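Kelch domain-containing protein (Colletotrichum graminicola M1.001, PDB 5C86) probably oxidises alcohols to aldehydes at a copper site, as a fungal member of the galactose oxidase and glyoxal oxidase family. Local coordinates at residues 301-313 with 324-336. Residues are numbered along the deposited sequence; the frame is centred on the assembly and turned at random.
Sequences WLFSDTTPQLTPE and PTTPHTVPRNYHS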
loop_
_atom_site.group_PDB
_atom_site.type_symbol
_atom_site.label_atom_id
_atom_site.label_comp_id
_atom_site.label_asym_id
_atom_site.label_seq_id
_atom_site.Cartn_x
_atom_site.Cartn_y
_atom_site.Cartn_z
ATOM N N TRP A 301 -0.814 12.163 -18.069
ATOM C CA TRP A 301 -0.243 13.491 -17.824
ATOM C C TRP A 301 -0.411 13.843 -16.359
ATOM O O TRP A 301 -1.413 13.450 -15.721
ATOM C CB TRP A 301 -0.928 14.569 -18.640
ATOM C CG TRP A 301 -0.787 14.449 -20.128
ATOM C CD1 TRP A 301 -1.796 14.259 -20.963
ATOM C CD2 TRP A 301 0.415 14.467 -20.937
ATOM N NE1 TRP A 301 -1.341 14.236 -22.251
ATOM C CE2 TRP A 301 0.024 14.280 -22.241
ATOM C CE3 TRP A 301 1.786 14.612 -20.663
ATOM C CZ2 TRP A 301 0.966 14.254 -23.301
ATOM C CZ3 TRP A 301 2.706 14.584 -21.718
ATOM C CH2 TRP A 301 2.258 14.397 -23.009
ATOM N N LEU A 302 0.540 14.580 -15.851
ATOM C CA LEU A 302 0.545 14.944 -14.441
ATOM C C LEU A 302 -0.415 16.116 -14.175
ATOM O O LEU A 302 -0.627 16.972 -15.037
ATOM C CB LEU A 302 1.943 15.260 -13.952
ATOM C CG LEU A 302 3.059 14.262 -14.276
ATOM C CD1 LEU A 302 4.297 14.571 -13.515
ATOM C CD2 LEU A 302 2.589 12.853 -13.938
ATOM N N PHE A 303 -0.999 16.132 -12.992
ATOM C CA PHE A 303 -1.778 17.295 -12.528
ATOM C C PHE A 303 -2.907 17.615 -13.495
ATOM O O PHE A 303 -3.193 18.816 -13.838
ATOM C CB PHE A 303 -0.855 18.513 -12.347
ATOM C CG PHE A 303 0.287 18.240 -11.445
ATOM C CD1 PHE A 303 0.120 18.088 -10.068
ATOM C CD2 PHE A 303 1.544 18.068 -11.940
ATOM C CE1 PHE A 303 1.215 17.806 -9.262
ATOM C CE2 PHE A 303 2.610 17.748 -11.137
ATOM C CZ PHE A 303 2.454 17.589 -9.804
ATOM N N SER A 304 -3.564 16.564 -13.970
ATOM C CA SER A 304 -4.526 16.623 -15.001
ATOM C C SER A 304 -5.725 15.749 -14.705
ATOM O O SER A 304 -5.566 14.542 -14.373
ATOM C CB SER A 304 -3.912 16.155 -16.328
ATOM O OG SER A 304 -4.844 16.300 -17.358
ATOM N N ASP A 305 -6.903 16.324 -14.865
ATOM C CA ASP A 305 -8.187 15.654 -14.755
ATOM C C ASP A 305 -8.678 15.040 -16.066
ATOM O O ASP A 305 -9.810 14.518 -16.160
ATOM C CB ASP A 305 -9.286 16.574 -14.123
ATOM C CG ASP A 305 -9.129 16.731 -12.641
ATOM O OD1 ASP A 305 -8.352 16.006 -12.011
ATOM O OD2 ASP A 305 -9.807 17.578 -12.064
ATOM N N THR A 306 -7.826 15.011 -17.074
ATOM C CA THR A 306 -8.225 14.542 -18.395
ATOM C C THR A 306 -8.240 12.997 -18.467
ATOM O O THR A 306 -7.660 12.298 -17.585
ATOM C CB THR A 306 -7.295 15.091 -19.464
ATOM O OG1 THR A 306 -5.967 14.666 -19.167
ATOM C CG2 THR A 306 -7.413 16.653 -19.497
ATOM N N THR A 307 -8.905 12.511 -19.496
ATOM C CA THR A 307 -9.195 11.053 -19.755
ATOM C C THR A 307 -9.316 10.198 -18.464
ATOM O O THR A 307 -8.659 9.147 -18.343
ATOM C CB THR A 307 -8.226 10.437 -20.745
ATOM O OG1 THR A 307 -6.867 10.427 -20.277
ATOM C CG2 THR A 307 -8.325 11.209 -22.099
ATOM N N PRO A 308 -10.146 10.678 -17.539
ATOM C CA PRO A 308 -10.256 9.971 -16.295
ATOM C C PRO A 308 -10.998 8.678 -16.452
ATOM O O PRO A 308 -11.950 8.548 -17.230
ATOM C CB PRO A 308 -10.991 10.964 -15.400
ATOM C CG PRO A 308 -11.981 11.592 -16.374
ATOM C CD PRO A 308 -11.116 11.802 -17.604
ATOM N N GLN A 309 -10.609 7.703 -15.642
ATOM C CA GLN A 309 -11.378 6.464 -15.510
ATOM C C GLN A 309 -12.173 6.627 -14.197
ATOM O O GLN A 309 -11.610 6.545 -13.101
ATOM C CB GLN A 309 -10.440 5.241 -15.531
ATOM C CG GLN A 309 -9.670 5.081 -16.829
ATOM C CD GLN A 309 -10.527 4.573 -17.971
ATOM O OE1 GLN A 309 -11.785 4.686 -17.907
ATOM N NE2 GLN A 309 -9.958 3.922 -18.912
ATOM N N LEU A 310 -13.490 6.848 -14.324
ATOM C CA LEU A 310 -14.365 7.132 -13.205
ATOM C C LEU A 310 -15.128 5.907 -12.669
ATOM O O LEU A 310 -15.805 6.004 -11.678
ATOM C CB LEU A 310 -15.410 8.194 -13.619
ATOM C CG LEU A 310 -14.740 9.510 -13.965
ATOM C CD1 LEU A 310 -15.902 10.535 -14.347
ATOM C CD2 LEU A 310 -13.942 10.079 -12.819
ATOM N N THR A 311 -15.006 4.773 -13.342
ATOM C CA THR A 311 -15.610 3.526 -12.928
ATOM C C THR A 311 -14.481 2.552 -12.423
ATOM O O THR A 311 -13.699 2.053 -13.264
ATOM C CB THR A 311 -16.350 2.859 -14.060
ATOM O OG1 THR A 311 -17.416 3.759 -14.465
ATOM C CG2 THR A 311 -16.996 1.635 -13.596
ATOM N N PRO A 312 -14.490 2.272 -11.108
ATOM C CA PRO A 312 -13.482 1.318 -10.549
ATOM C C PRO A 312 -13.867 -0.054 -10.977
ATOM O O PRO A 312 -15.005 -0.302 -11.432
ATOM C CB PRO A 312 -13.624 1.481 -9.070
ATOM C CG PRO A 312 -14.319 2.847 -8.802
ATOM C CD PRO A 312 -15.204 2.953 -10.030
ATOM N N GLU A 313 -12.950 -1.018 -10.782
ATOM C CA GLU A 313 -13.182 -2.423 -11.013
ATOM C C GLU A 313 -12.820 -3.243 -9.827
ATOM O O GLU A 313 -11.870 -2.975 -9.146
ATOM C CB GLU A 313 -12.455 -2.887 -12.274
ATOM C CG GLU A 313 -13.139 -2.366 -13.570
ATOM C CD GLU A 313 -12.289 -2.676 -14.807
ATOM O OE1 GLU A 313 -11.254 -1.943 -15.073
ATOM O OE2 GLU A 313 -12.570 -3.734 -15.495
ATOM N N PRO A 324 -17.289 -3.986 -12.891
ATOM C CA PRO A 324 -17.337 -2.596 -12.495
ATOM C C PRO A 324 -18.062 -2.297 -11.205
ATOM O O PRO A 324 -19.043 -3.026 -10.824
ATOM C CB PRO A 324 -18.070 -1.937 -13.684
ATOM C CG PRO A 324 -18.963 -2.992 -14.195
ATOM C CD PRO A 324 -18.162 -4.309 -14.058
ATOM N N THR A 325 -17.639 -1.319 -10.466
ATOM C CA THR A 325 -18.327 -0.941 -9.283
ATOM C C THR A 325 -18.907 0.488 -9.446
ATOM O O THR A 325 -18.764 1.079 -10.534
ATOM C CB THR A 325 -17.473 -1.075 -8.042
ATOM O OG1 THR A 325 -16.383 -0.127 -8.081
ATOM C CG2 THR A 325 -16.925 -2.489 -7.963
ATOM N N THR A 326 -19.487 1.054 -8.420
ATOM C CA THR A 326 -20.210 2.317 -8.649
ATOM C C THR A 326 -19.206 3.429 -9.003
ATOM O O THR A 326 -18.244 3.684 -8.284
ATOM C CB THR A 326 -21.071 2.664 -7.440
ATOM O OG1 THR A 326 -22.110 1.677 -7.315
ATOM C CG2 THR A 326 -21.757 3.980 -7.615
ATOM N N PRO A 327 -19.492 4.138 -10.109
ATOM C CA PRO A 327 -18.618 5.252 -10.461
ATOM C C PRO A 327 -18.603 6.406 -9.486
ATOM O O PRO A 327 -19.548 6.613 -8.694
ATOM C CB PRO A 327 -19.135 5.749 -11.831
ATOM C CG PRO A 327 -20.466 5.199 -11.962
ATOM C CD PRO A 327 -20.550 3.944 -11.109
ATOM N N HIS A 328 -17.467 7.097 -9.501
ATOM C CA HIS A 328 -17.290 8.341 -8.756
ATOM C C HIS A 328 -17.386 9.476 -9.814
ATOM O O HIS A 328 -17.325 9.235 -11.001
ATOM C CB HIS A 328 -16.034 8.328 -7.886
ATOM C CG HIS A 328 -14.784 7.950 -8.606
ATOM N ND1 HIS A 328 -14.372 6.652 -8.828
ATOM C CD2 HIS A 328 -13.888 8.732 -9.239
ATOM C CE1 HIS A 328 -13.225 6.671 -9.509
ATOM N NE2 HIS A 328 -12.916 7.927 -9.759
ATOM N N THR A 329 -17.529 10.680 -9.291
ATOM C CA THR A 329 -17.654 11.879 -10.149
ATOM C C THR A 329 -16.396 12.693 -10.238
ATOM O O THR A 329 -16.113 13.281 -11.296
ATOM C CB THR A 329 -18.820 12.781 -9.687
ATOM O OG1 THR A 329 -18.654 13.178 -8.328
ATOM C CG2 THR A 329 -20.129 12.098 -9.945
ATOM N N VAL A 330 -15.555 12.620 -9.230
ATOM C CA VAL A 330 -14.302 13.335 -9.200
ATOM C C VAL A 330 -13.182 12.458 -9.787
ATOM O O VAL A 330 -12.960 11.355 -9.291
ATOM C CB VAL A 330 -13.913 13.789 -7.787
ATOM C CG1 VAL A 330 -12.604 14.529 -7.751
ATOM C CG2 VAL A 330 -15.030 14.711 -7.195
ATOM N N PRO A 331 -12.388 12.983 -10.719
ATOM C CA PRO A 331 -11.222 12.188 -11.241
ATOM C C PRO A 331 -10.248 11.899 -10.127
ATOM O O PRO A 331 -10.002 12.759 -9.266
ATOM C CB PRO A 331 -10.571 13.108 -12.282
ATOM C CG PRO A 331 -11.693 13.976 -12.676
ATOM C CD PRO A 331 -12.490 14.267 -11.448
ATOM N N ARG A 332 -9.667 10.695 -10.139
ATOM C CA ARG A 332 -8.623 10.315 -9.191
ATOM C C ARG A 332 -7.413 9.872 -9.983
ATOM O O ARG A 332 -7.194 8.693 -10.160
ATOM C CB ARG A 332 -9.156 9.202 -8.276
ATOM C CG ARG A 332 -10.393 9.586 -7.426
ATOM C CD ARG A 332 -10.223 10.688 -6.431
ATOM N NE ARG A 332 -11.512 10.987 -5.739
ATOM C CZ ARG A 332 -11.778 12.118 -5.070
ATOM N NH1 ARG A 332 -10.894 13.059 -4.953
ATOM N NH2 ARG A 332 -12.971 12.278 -4.531
ATOM N N ASN A 333 -6.641 10.858 -10.404
ATOM C CA ASN A 333 -5.558 10.620 -11.316
ATOM C C ASN A 333 -4.264 10.785 -10.591
ATOM O O ASN A 333 -4.092 10.234 -9.513
ATOM C CB ASN A 333 -5.685 11.490 -12.600
ATOM C CG ASN A 333 -6.870 11.181 -13.429
ATOM O OD1 ASN A 333 -7.516 10.142 -13.310
ATOM N ND2 ASN A 333 -7.167 12.112 -14.364
ATOM N N TYR A 334 -3.283 11.520 -11.116
ATOM C CA TYR A 334 -2.019 11.721 -10.389
ATOM C C TYR A 334 -2.280 12.342 -9.014
ATOM O O TYR A 334 -3.103 13.233 -8.872
ATOM C CB TYR A 334 -1.101 12.649 -11.208
ATOM C CG TYR A 334 0.329 12.634 -10.785
ATOM C CD1 TYR A 334 1.073 11.457 -10.817
ATOM C CD2 TYR A 334 1.033 13.786 -10.407
ATOM C CE1 TYR A 334 2.367 11.428 -10.476
ATOM C CE2 TYR A 334 2.407 13.717 -10.063
ATOM C CZ TYR A 334 3.054 12.526 -10.112
ATOM O OH TYR A 334 4.438 12.427 -9.861
ATOM N N HIS A 335 -1.611 11.779 -8.016
ATOM C CA HIS A 335 -1.672 12.180 -6.615
ATOM C C HIS A 335 -2.941 11.760 -5.893
ATOM O O HIS A 335 -3.204 12.285 -4.807
ATOM C CB HIS A 335 -1.364 13.682 -6.436
ATOM C CG HIS A 335 0.069 14.019 -6.663
ATOM N ND1 HIS A 335 0.501 15.323 -6.778
ATOM C CD2 HIS A 335 1.183 13.266 -6.727
ATOM C CE1 HIS A 335 1.804 15.345 -6.894
ATOM N NE2 HIS A 335 2.254 14.121 -6.876
ATOM N N SER A 336 -3.676 10.835 -6.472
ATOM C CA SER A 336 -4.819 10.158 -5.788
ATOM C C SER A 336 -4.290 8.981 -4.936
ATOM O O SER A 336 -3.199 8.492 -5.116
ATOM C CB SER A 336 -5.855 9.666 -6.777
ATOM O OG SER A 336 -5.321 8.637 -7.645
HETATM O O HOH W 1 -3.134 13.451 -13.542
HETATM O O HOH W 2 -10.006 8.896 -12.366
#
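Leu302 and Phe303 meet the face and the edge of the Tyr334 ring where two loops of a Kelch beta-propeller run side by side: 301-313 leads into strand 313-316 of one blade, and 324-336 leaves that blade's strand 321-324 for strand 336-340 of the next sheet. The pair illustrates how irregular loops at a propeller can position a residue of a copper site, here the ligand His335, in a model of the apo form. Packing is tight at the aromatic end. Leu302 CD2 sits over the centre of one Tyr334 face, 3.6 Å from the ring centroid, while the ring's edge points into the face of Phe303, the planes 85° apart in a T-shaped pair. Tyr334 CG lies opposite the backbone N (chi1 -164°), which carries the ring under Leu302 with its edge turned to Phe303. On the far face of Tyr334 rests its neighbour His335; Phe303 CE1 also approaches His335 CE1, at 3.5 Å. In this metal-free state Tyr334 OH is hydrogen-bonded to the hydroxyls of Tyr245 and of the copper ligand Tyr120, and His335 ND1 is hydrogen-bonded to Gly352 O.

Further along, a buried amide takes over: Asn333 ND2 gives Ser304 O a nearly straight bond of 2.9 Å, on a carbonyl lone pair and within the amide plane, plus a weak one to Thr306 O. A water accepts from Ser304 N and Tyr334 N and donates to Trp301 O, stitching the loops together.

The solvent rim is looser, with exposed Pro324, Pro327 and Thr329 along it and Pro308 CB against Pro331 CB at 3.8 Å. More buried is a separate backbone pairing: Thr325 N to Pro312 O, and His328 N to Leu310 O, 2.9 Å long.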